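Local coordinates for DNA gyrase, B subunit, truncated (Myxococcus xanthus, PDB 3CWV), which probably catalyses the ATP-dependent breakage, passage and rejoining of double-stranded DNA, as a GyrB-family subunit of a type II topoisomerase, at residues L56-D61 / L167-A172; E226-D231 / L243-D248; V239-Q244 / A302-S307. One frame throughout, in Å; residues are numbered along the deposited sequence.

Contact 1 of 3, residues L56-D61 / L167-A172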
loop_
_atom_site.group_PDB
_atom_site.type_symbol
_atom_site.label_atom_id
_atom_site.label_comp_id
_atom_site.label_asym_id
_atom_site.label_seq_id
_atom_site.Cartn_x
_atom_site.Cartn_y
_atom_site.Cartn_z
ATOM N N LEU A 56 -12.784 -2.209 -4.543
ATOM C CA LEU A 56 -13.272 -1.216 -3.601
ATOM C C LEU A 56 -14.502 -0.540 -4.215
ATOM O O LEU A 56 -14.495 -0.085 -5.376
ATOM C CB LEU A 56 -12.180 -0.184 -3.285
ATOM C CG LEU A 56 -12.626 0.944 -2.354
ATOM C CD1 LEU A 56 -12.893 0.343 -0.956
ATOM C CD2 LEU A 56 -11.601 2.072 -2.248
ATOM N N GLU A 57 -15.559 -0.459 -3.432
ATOM C CA GLU A 57 -16.823 0.053 -3.941
ATOM C C GLU A 57 -17.347 1.117 -2.989
ATOM O O GLU A 57 -17.435 0.904 -1.773
ATOM C CB GLU A 57 -17.791 -1.114 -4.051
ATOM C CG GLU A 57 -19.053 -0.887 -4.779
ATOM C CD GLU A 57 -19.790 -2.206 -4.963
ATOM O OE1 GLU A 57 -20.730 -2.483 -4.182
ATOM O OE2 GLU A 57 -19.397 -2.980 -5.866
ATOM N N VAL A 58 -17.668 2.283 -3.542
ATOM C CA VAL A 58 -18.289 3.361 -2.764
ATOM C C VAL A 58 -19.734 3.518 -3.257
ATOM O O VAL A 58 -19.990 3.565 -4.456
ATOM C CB VAL A 58 -17.510 4.699 -2.897
ATOM C CG1 VAL A 58 -18.037 5.739 -1.914
ATOM C CG2 VAL A 58 -16.055 4.468 -2.651
ATOM N N GLY A 59 -20.671 3.534 -2.330
ATOM C CA GLY A 59 -22.069 3.678 -2.689
ATOM C C GLY A 59 -22.511 5.095 -2.404
ATOM O O GLY A 59 -21.801 5.855 -1.730
ATOM N N GLY A 60 -23.691 5.447 -2.911
ATOM C CA GLY A 60 -24.291 6.759 -2.658
ATOM C C GLY A 60 -24.697 6.964 -1.212
ATOM O O GLY A 60 -24.809 8.096 -0.751
ATOM N N ASP A 61 -24.903 5.870 -0.484
ATOM C CA ASP A 61 -25.328 5.940 0.913
ATOM C C ASP A 61 -24.187 6.108 1.929
ATOM O O ASP A 61 -24.396 5.963 3.137
ATOM C CB ASP A 61 -26.128 4.697 1.246
ATOM C CG ASP A 61 -25.274 3.447 1.285
ATOM O OD1 ASP A 61 -24.190 3.430 0.636
ATOM O OD2 ASP A 61 -25.704 2.498 1.987
ATOM N N LEU A 167 -19.063 12.604 6.608
ATOM C CA LEU A 167 -19.352 11.252 6.169
ATOM C C LEU A 167 -19.127 11.048 4.675
ATOM O O LEU A 167 -19.253 9.933 4.172
ATOM C CB LEU A 167 -20.782 10.839 6.562
ATOM C CG LEU A 167 -21.147 10.907 8.044
ATOM C CD1 LEU A 167 -22.655 10.681 8.235
ATOM C CD2 LEU A 167 -20.296 9.906 8.900
ATOM N N ALA A 168 -18.783 12.108 3.959
ATOM C CA ALA A 168 -18.626 11.996 2.524
ATOM C C ALA A 168 -17.197 11.588 2.127
ATOM O O ALA A 168 -16.235 12.209 2.530
ATOM C CB ALA A 168 -19.054 13.311 1.837
ATOM N N PHE A 169 -17.058 10.508 1.363
ATOM C CA PHE A 169 -15.735 10.124 0.858
ATOM C C PHE A 169 -15.343 10.882 -0.390
ATOM O O PHE A 169 -16.173 11.102 -1.264
ATOM C CB PHE A 169 -15.701 8.624 0.570
ATOM C CG PHE A 169 -15.788 7.790 1.799
ATOM C CD1 PHE A 169 -14.686 7.675 2.654
ATOM C CD2 PHE A 169 -16.973 7.148 2.133
ATOM C CE1 PHE A 169 -14.770 6.898 3.802
ATOM C CE2 PHE A 169 -17.057 6.384 3.285
ATOM C CZ PHE A 169 -15.949 6.260 4.123
ATOM N N ASP A 170 -14.073 11.274 -0.468
ATOM C CA ASP A 170 -13.479 11.872 -1.650
ATOM C C ASP A 170 -13.149 10.703 -2.601
ATOM O O ASP A 170 -12.160 9.993 -2.390
ATOM C CB ASP A 170 -12.207 12.615 -1.230
ATOM C CG ASP A 170 -11.536 13.361 -2.380
ATOM O OD1 ASP A 170 -11.617 12.935 -3.552
ATOM O OD2 ASP A 170 -10.911 14.401 -2.101
ATOM N N ARG A 171 -13.988 10.488 -3.617
ATOM C CA ARG A 171 -13.780 9.407 -4.597
ATOM C C ARG A 171 -12.426 9.454 -5.295
ATOM O O ARG A 171 -11.800 8.407 -5.540
ATOM C CB ARG A 171 -14.865 9.403 -5.672
ATOM C CG ARG A 171 -15.962 8.412 -5.462
ATOM C CD ARG A 171 -16.875 8.870 -4.383
ATOM N NE ARG A 171 -18.242 8.420 -4.624
ATOM C CZ ARG A 171 -19.262 8.681 -3.813
ATOM N NH1 ARG A 171 -20.477 8.225 -4.106
ATOM N NH2 ARG A 171 -19.065 9.400 -2.709
ATOM N N ALA A 172 -11.983 10.667 -5.621
ATOM C CA ALA A 172 -10.698 10.859 -6.297
ATOM C C ALA A 172 -9.517 10.373 -5.475
ATOM O O ALA A 172 -8.591 9.737 -6.014
ATOM C CB ALA A 172 -10.498 12.347 -6.681
HETATM O O HOH W 1 -20.534 6.123 -5.880
#
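V58 meets R171 by laying a methyl on the flat of its guanidinium. V58 CG1 sits over the centre of the group, 3.7 Å from R171 CZ. The valine puts CG1 anti to its backbone N (chi1 -171°), and this methyl makes the closest approach. Two bends in the R171 chain, at chi2 and chi3, turn the guanidinium flat against it. A looser apolar contact joins the same methyl to the F169 ring, with V58 CG1 4.4 Å from F169 CD2.

The contact joins the start of helix 171-184 to the end of strand 53-58. This strand lies in the eight-stranded mixed sheet of the N-terminal ATPase domain, which in GyrB proteins has the GHKL fold. D170 is the N-cap of the helix, and its OD1 accepts a hydrogen bond from R173 N. F169 also packs on helix 28-47, where its ring meets H32 edge-to-face.

The polar link is indirect. One water donates to V58 O at 3.0 Å and accepts from R171 NH1 at 2.8 Å. R171 NH1 also lies 3.6 Å from G59 O, without a direct hydrogen bond. G60 CA approaches the guanidinium edge. R171 further touches F192 and D194 of strand 189-194.

Contact 2 of 3, residues E226-D231 / L243-D248; sequences EPVVFD and LQWCED
V228 and L243 face each other as an antiparallel hydrogen-bonded pair. Their side chains leave the same face of the sheet, with V228 CB 4.3 Å from L243 CB. V228 N donates to L243 O at 2.9 Å, and L243 N donates to V228 O at 2.8 Å.

On this face V228 CG2 points at the edge of the W245 indole, 4.4 Å from W245 CZ3. F230 CE2 lies 4.5 Å from L243 CD1, a looser contact. Helix 328-345 covers this apolar group: L343 packs on V228, and F340 meets both L243 and F230. W245 NE1 donates a hydrogen bond to V296 O.

Q244 turns the other way and meets P227. With CG anti to the backbone N (chi1 176°) and a bend at chi2, its OE1 comes to 3.4 Å from P227 CG. This is packing, since P227 N has no hydrogen to give. Q244 NE2 donates to W245 O at 3.0 Å and to H224 O. NE2 is 37° above the W245 carbonyl plane, yet W245 O lies almost in the amide plane. An alanine in place of Q244 would probably leave H224 O and W245 O without this donor and open a gap beside the proline.

The open end of hairpin 228-234/237-245 thus combines two backbone bonds, an apolar face under a helix, and an amide tying down two carbonyls.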
loop_
_atom_site.group_PDB
_atom_site.type_symbol
_atom_site.label_atom_id
_atom_site.label_comp_id
_atom_site.label_asym_id
_atom_site.label_seq_id
_atom_site.Cartn_x
_atom_site.Cartn_y
_atom_site.Cartn_z
ATOM N N GLU A 226 12.450 4.268 -21.115
ATOM C CA GLU A 226 12.081 3.274 -20.111
ATOM C C GLU A 226 12.723 3.648 -18.777
ATOM O O GLU A 226 13.899 4.049 -18.736
ATOM C CB GLU A 226 12.508 1.872 -20.573
ATOM C CG GLU A 226 11.531 0.760 -20.222
ATOM C CD GLU A 226 10.157 0.931 -20.864
ATOM O OE1 GLU A 226 10.076 1.250 -22.074
ATOM O OE2 GLU A 226 9.148 0.735 -20.156
ATOM N N PRO A 227 11.944 3.563 -17.674
ATOM C CA PRO A 227 12.543 3.919 -16.394
ATOM C C PRO A 227 13.670 2.969 -16.032
ATOM O O PRO A 227 13.694 1.810 -16.489
ATOM C CB PRO A 227 11.362 3.789 -15.405
ATOM C CG PRO A 227 10.137 3.971 -16.262
ATOM C CD PRO A 227 10.518 3.211 -17.525
ATOM N N VAL A 228 14.613 3.459 -15.244
ATOM C CA VAL A 228 15.603 2.575 -14.628
ATOM C C VAL A 228 14.915 1.838 -13.480
ATOM O O VAL A 228 14.276 2.473 -12.652
ATOM C CB VAL A 228 16.805 3.352 -14.077
ATOM C CG1 VAL A 228 17.798 2.387 -13.420
ATOM C CG2 VAL A 228 17.486 4.145 -15.179
ATOM N N VAL A 229 15.045 0.514 -13.423
ATOM C CA VAL A 229 14.300 -0.271 -12.438
ATOM C C VAL A 229 15.183 -1.279 -11.717
ATOM O O VAL A 229 16.133 -1.810 -12.292
ATOM C CB VAL A 229 13.101 -1.033 -13.078
ATOM C CG1 VAL A 229 12.240 -0.082 -13.871
ATOM C CG2 VAL A 229 13.576 -2.152 -13.990
ATOM N N PHE A 230 14.860 -1.535 -10.454
ATOM C CA PHE A 230 15.487 -2.599 -9.666
ATOM C C PHE A 230 14.416 -3.308 -8.858
ATOM O O PHE A 230 13.404 -2.701 -8.485
ATOM C CB PHE A 230 16.548 -2.028 -8.725
ATOM C CG PHE A 230 17.645 -1.294 -9.429
ATOM C CD1 PHE A 230 18.616 -1.991 -10.144
ATOM C CD2 PHE A 230 17.713 0.088 -9.375
ATOM C CE1 PHE A 230 19.633 -1.319 -10.793
ATOM C CE2 PHE A 230 18.732 0.763 -10.029
ATOM C CZ PHE A 230 19.687 0.058 -10.739
ATOM N N ASP A 231 14.600 -4.605 -8.641
ATOM C CA ASP A 231 13.693 -5.366 -7.808
ATOM C C ASP A 231 14.544 -6.481 -7.239
ATOM O O ASP A 231 14.995 -7.342 -7.991
ATOM C CB ASP A 231 12.563 -5.975 -8.653
ATOM C CG ASP A 231 11.582 -6.816 -7.833
ATOM O OD1 ASP A 231 11.671 -6.887 -6.571
ATOM O OD2 ASP A 231 10.693 -7.427 -8.470
ATOM N N LEU A 243 13.426 4.865 -11.489
ATOM C CA LEU A 243 13.903 6.237 -11.671
ATOM C C LEU A 243 13.659 6.695 -13.118
ATOM O O LEU A 243 13.931 5.965 -14.066
ATOM C CB LEU A 243 15.400 6.363 -11.331
ATOM C CG LEU A 243 15.854 5.964 -9.915
ATOM C CD1 LEU A 243 16.347 4.522 -9.914
ATOM C CD2 LEU A 243 16.982 6.879 -9.460
ATOM N N GLN A 244 13.180 7.917 -13.269
ATOM C CA GLN A 244 12.818 8.434 -14.578
ATOM C C GLN A 244 13.143 9.918 -14.631
ATOM O O GLN A 244 12.565 10.705 -13.879
ATOM C CB GLN A 244 11.316 8.216 -14.853
ATOM C CG GLN A 244 10.840 8.827 -16.182
ATOM C CD GLN A 244 11.462 8.127 -17.369
ATOM O OE1 GLN A 244 11.238 6.945 -17.577
ATOM N NE2 GLN A 244 12.281 8.847 -18.130
ATOM N N TRP A 245 14.077 10.279 -15.515
ATOM C CA TRP A 245 14.471 11.656 -15.732
ATOM C C TRP A 245 13.729 12.241 -16.916
ATOM O O TRP A 245 13.508 11.565 -17.920
ATOM C CB TRP A 245 15.972 11.764 -15.984
ATOM C CG TRP A 245 16.813 11.688 -14.752
ATOM C CD1 TRP A 245 17.164 12.721 -13.931
ATOM C CD2 TRP A 245 17.428 10.521 -14.211
ATOM N NE1 TRP A 245 17.971 12.271 -12.920
ATOM C CE2 TRP A 245 18.140 10.917 -13.062
ATOM C CE3 TRP A 245 17.442 9.174 -14.582
ATOM C CZ2 TRP A 245 18.856 10.018 -12.279
ATOM C CZ3 TRP A 245 18.161 8.280 -13.802
ATOM C CH2 TRP A 245 18.853 8.710 -12.663
ATOM N N CYS A 246 13.340 13.501 -16.766
ATOM C CA CYS A 246 12.650 14.264 -17.787
ATOM C C CYS A 246 13.374 15.599 -17.864
ATOM O O CYS A 246 14.133 15.941 -16.961
ATOM C CB CYS A 246 11.186 14.476 -17.409
ATOM S SG CYS A 246 10.233 12.943 -17.239
ATOM N N GLU A 247 13.157 16.362 -18.928
ATOM C CA GLU A 247 13.852 17.640 -19.020
ATOM C C GLU A 247 13.018 18.799 -18.496
ATOM O O GLU A 247 12.539 19.643 -19.256
ATOM C CB GLU A 247 14.415 17.900 -20.420
ATOM C CG GLU A 247 13.455 17.693 -21.557
ATOM C CD GLU A 247 13.767 18.606 -22.731
ATOM O OE1 GLU A 247 12.833 18.935 -23.508
ATOM O OE2 GLU A 247 14.952 19.002 -22.860
ATOM N N ASP A 248 12.846 18.812 -17.178
ATOM C CA ASP A 248 12.224 19.924 -16.468
ATOM C C ASP A 248 12.866 20.113 -15.093
ATOM O O ASP A 248 13.841 19.438 -14.748
ATOM C CB ASP A 248 10.700 19.766 -16.367
ATOM C CG ASP A 248 10.269 18.384 -15.880
ATOM O OD1 ASP A 248 9.246 17.874 -16.392
ATOM O OD2 ASP A 248 10.940 17.810 -14.992
#

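Contact 3 of 3, residues V239-Q244 / A302-S307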
loop_
_atom_site.group_PDB
_atom_site.type_symbol
_atom_site.label_atom_id
_atom_site.label_comp_id
_atom_site.label_asym_id
_atom_site.label_seq_id
_atom_site.Cartn_x
_atom_site.Cartn_y
_atom_site.Cartn_z
ATOM N N VAL A 239 12.942 -4.933 -2.183
ATOM C CA VAL A 239 13.183 -3.535 -2.492
ATOM C C VAL A 239 12.880 -3.370 -3.968
ATOM O O VAL A 239 13.407 -4.116 -4.786
ATOM C CB VAL A 239 14.629 -3.151 -2.199
ATOM C CG1 VAL A 239 14.914 -1.703 -2.624
ATOM C CG2 VAL A 239 14.941 -3.359 -0.705
ATOM N N GLN A 240 11.973 -2.447 -4.288
ATOM C CA GLN A 240 11.584 -2.161 -5.671
ATOM C C GLN A 240 11.810 -0.681 -5.886
ATOM O O GLN A 240 11.452 0.145 -5.047
ATOM C CB GLN A 240 10.115 -2.484 -5.908
ATOM C CG GLN A 240 9.725 -3.930 -5.653
ATOM C CD GLN A 240 8.221 -4.110 -5.591
ATOM O OE1 GLN A 240 7.596 -3.943 -4.533
ATOM N NE2 GLN A 240 7.625 -4.459 -6.732
ATOM N N CYS A 241 12.411 -0.335 -7.012
ATOM C CA CYS A 241 12.807 1.020 -7.251
ATOM C C CYS A 241 12.615 1.367 -8.739
ATOM O O CYS A 241 12.803 0.514 -9.612
ATOM C CB CYS A 241 14.273 1.161 -6.829
ATOM S SG CYS A 241 14.962 2.724 -7.173
ATOM N N ALA A 242 12.211 2.604 -9.017
ATOM C CA ALA A 242 12.135 3.101 -10.410
ATOM C C ALA A 242 12.637 4.535 -10.462
ATOM O O ALA A 242 12.299 5.338 -9.596
ATOM C CB ALA A 242 10.715 3.034 -10.938
ATOM N N LEU A 243 13.426 4.865 -11.489
ATOM C CA LEU A 243 13.903 6.237 -11.671
ATOM C C LEU A 243 13.659 6.695 -13.118
ATOM O O LEU A 243 13.931 5.965 -14.066
ATOM C CB LEU A 243 15.400 6.363 -11.331
ATOM C CG LEU A 243 15.854 5.964 -9.915
ATOM C CD1 LEU A 243 16.347 4.522 -9.914
ATOM C CD2 LEU A 243 16.982 6.879 -9.460
ATOM N N GLN A 244 13.180 7.917 -13.269
ATOM C CA GLN A 244 12.818 8.434 -14.578
ATOM C C GLN A 244 13.143 9.918 -14.631
ATOM O O GLN A 244 12.565 10.705 -13.879
ATOM C CB GLN A 244 11.316 8.216 -14.853
ATOM C CG GLN A 244 10.840 8.827 -16.182
ATOM C CD GLN A 244 11.462 8.127 -17.369
ATOM O OE1 GLN A 244 11.238 6.945 -17.577
ATOM N NE2 GLN A 244 12.281 8.847 -18.130
ATOM N N ALA A 302 11.413 9.605 -8.925
ATOM C CA ALA A 302 11.953 8.365 -8.361
ATOM C C ALA A 302 10.979 7.789 -7.324
ATOM O O ALA A 302 10.336 8.528 -6.561
ATOM C CB ALA A 302 13.334 8.618 -7.729
ATOM N N ILE A 303 10.845 6.467 -7.333
ATOM C CA ILE A 303 9.983 5.777 -6.390
ATOM C C ILE A 303 10.789 4.634 -5.776
ATOM O O ILE A 303 11.434 3.865 -6.503
ATOM C CB ILE A 303 8.727 5.192 -7.088
ATOM C CG1 ILE A 303 7.974 6.275 -7.883
ATOM C CG2 ILE A 303 7.794 4.529 -6.048
ATOM C CD1 ILE A 303 6.943 5.730 -8.835
ATOM N N VAL A 304 10.762 4.540 -4.443
ATOM C CA VAL A 304 11.487 3.505 -3.710
ATOM C C VAL A 304 10.543 2.843 -2.683
ATOM O O VAL A 304 10.065 3.507 -1.783
ATOM C CB VAL A 304 12.706 4.103 -2.948
ATOM C CG1 VAL A 304 13.405 3.000 -2.145
ATOM C CG2 VAL A 304 13.698 4.833 -3.916
ATOM N N ALA A 305 10.274 1.544 -2.825
ATOM C CA ALA A 305 9.312 0.849 -1.975
ATOM C C ALA A 305 9.987 -0.374 -1.365
ATOM O O ALA A 305 10.529 -1.209 -2.089
ATOM C CB ALA A 305 8.076 0.390 -2.793
ATOM N N VAL A 306 9.961 -0.467 -0.038
ATOM C CA VAL A 306 10.469 -1.679 0.621
ATOM C C VAL A 306 9.284 -2.398 1.230
ATOM O O VAL A 306 8.301 -1.776 1.592
ATOM C CB VAL A 306 11.598 -1.359 1.650
ATOM C CG1 VAL A 306 11.080 -0.467 2.780
ATOM C CG2 VAL A 306 12.245 -2.661 2.197
ATOM N N SER A 307 9.324 -3.721 1.281
ATOM C CA SER A 307 8.212 -4.418 1.878
ATOM C C SER A 307 8.774 -5.648 2.596
ATOM O O SER A 307 9.878 -6.084 2.267
ATOM C CB SER A 307 7.199 -4.807 0.790
ATOM O OG SER A 307 7.699 -5.856 -0.050
HETATM O O HOH W 2 8.616 -3.895 -2.102
#
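Q240 and A305 form one hydrogen-bonded pair of this antiparallel ladder, and A242 and I303 form the next. Q240 N donates to A305 O, and A305 N returns a bond to Q240 O, both at 2.9 Å. These two are close to straight, with N-H...O angles of 170° and 172°. A242 N to I303 O and I303 N to A242 O complete the set, again 2.9 Å each. All four backbone N-H groups of the two pairs therefore find a carbonyl in the opposite strand.

Three carbonyls also receive CA-H...O contacts. I303 O lies 3.2 Å from C241 CA, A242 O lies 3.3 Å from A302 CA, and A305 O takes a longer one from V239 CA. Alternate backbone groups of strand 237-245 turn to its other neighbour, strand 228-234, where V239 bonds to F232.

The Q240 side chain extends beyond CG, and its OE1 probably accepts from a water at 2.6 Å. The same water is hydrogen-bonded to S307 OG at 3.0 Å, and so bridges the two strands.

V239, C241 and L243 share a face with V306, V304 and A302. V239 CG2 meets V306 CG2, and C241 SG lies 4.1 Å from V304 CG2.

The pairing lies in the interior of a five-stranded mixed sheet, consistent with the GyrB transducer domain of the S5 clan. Its backbone is matched between strands. The V239/C241/L243 face packs on helix 267-284, and I303 on the other face packs on helix 208-217.

Contacts 2 and 3 belong to one sheet and share L243 and Q244. Strand 237-245 is common to both: it pairs with strand 228-234 on one side and strand 300-307 on the other. The centres of contacts 2 and 3 are about 10 Å apart. A probable hydrogen bond from C241 N to F230 O, 3.0 Å, links them directly. Contact 1 is in the other, eight-stranded sheet, and touches neither. Its centre is about 34 Å from that of contact 2 and 30 Å from that of contact 3, with nearest atoms about 22 Å and 16 Å apart. Contact 1 thus lies in the ATPase domain, and contacts 2 and 3 in the probable transducer domain. None of the three includes a bound ligand.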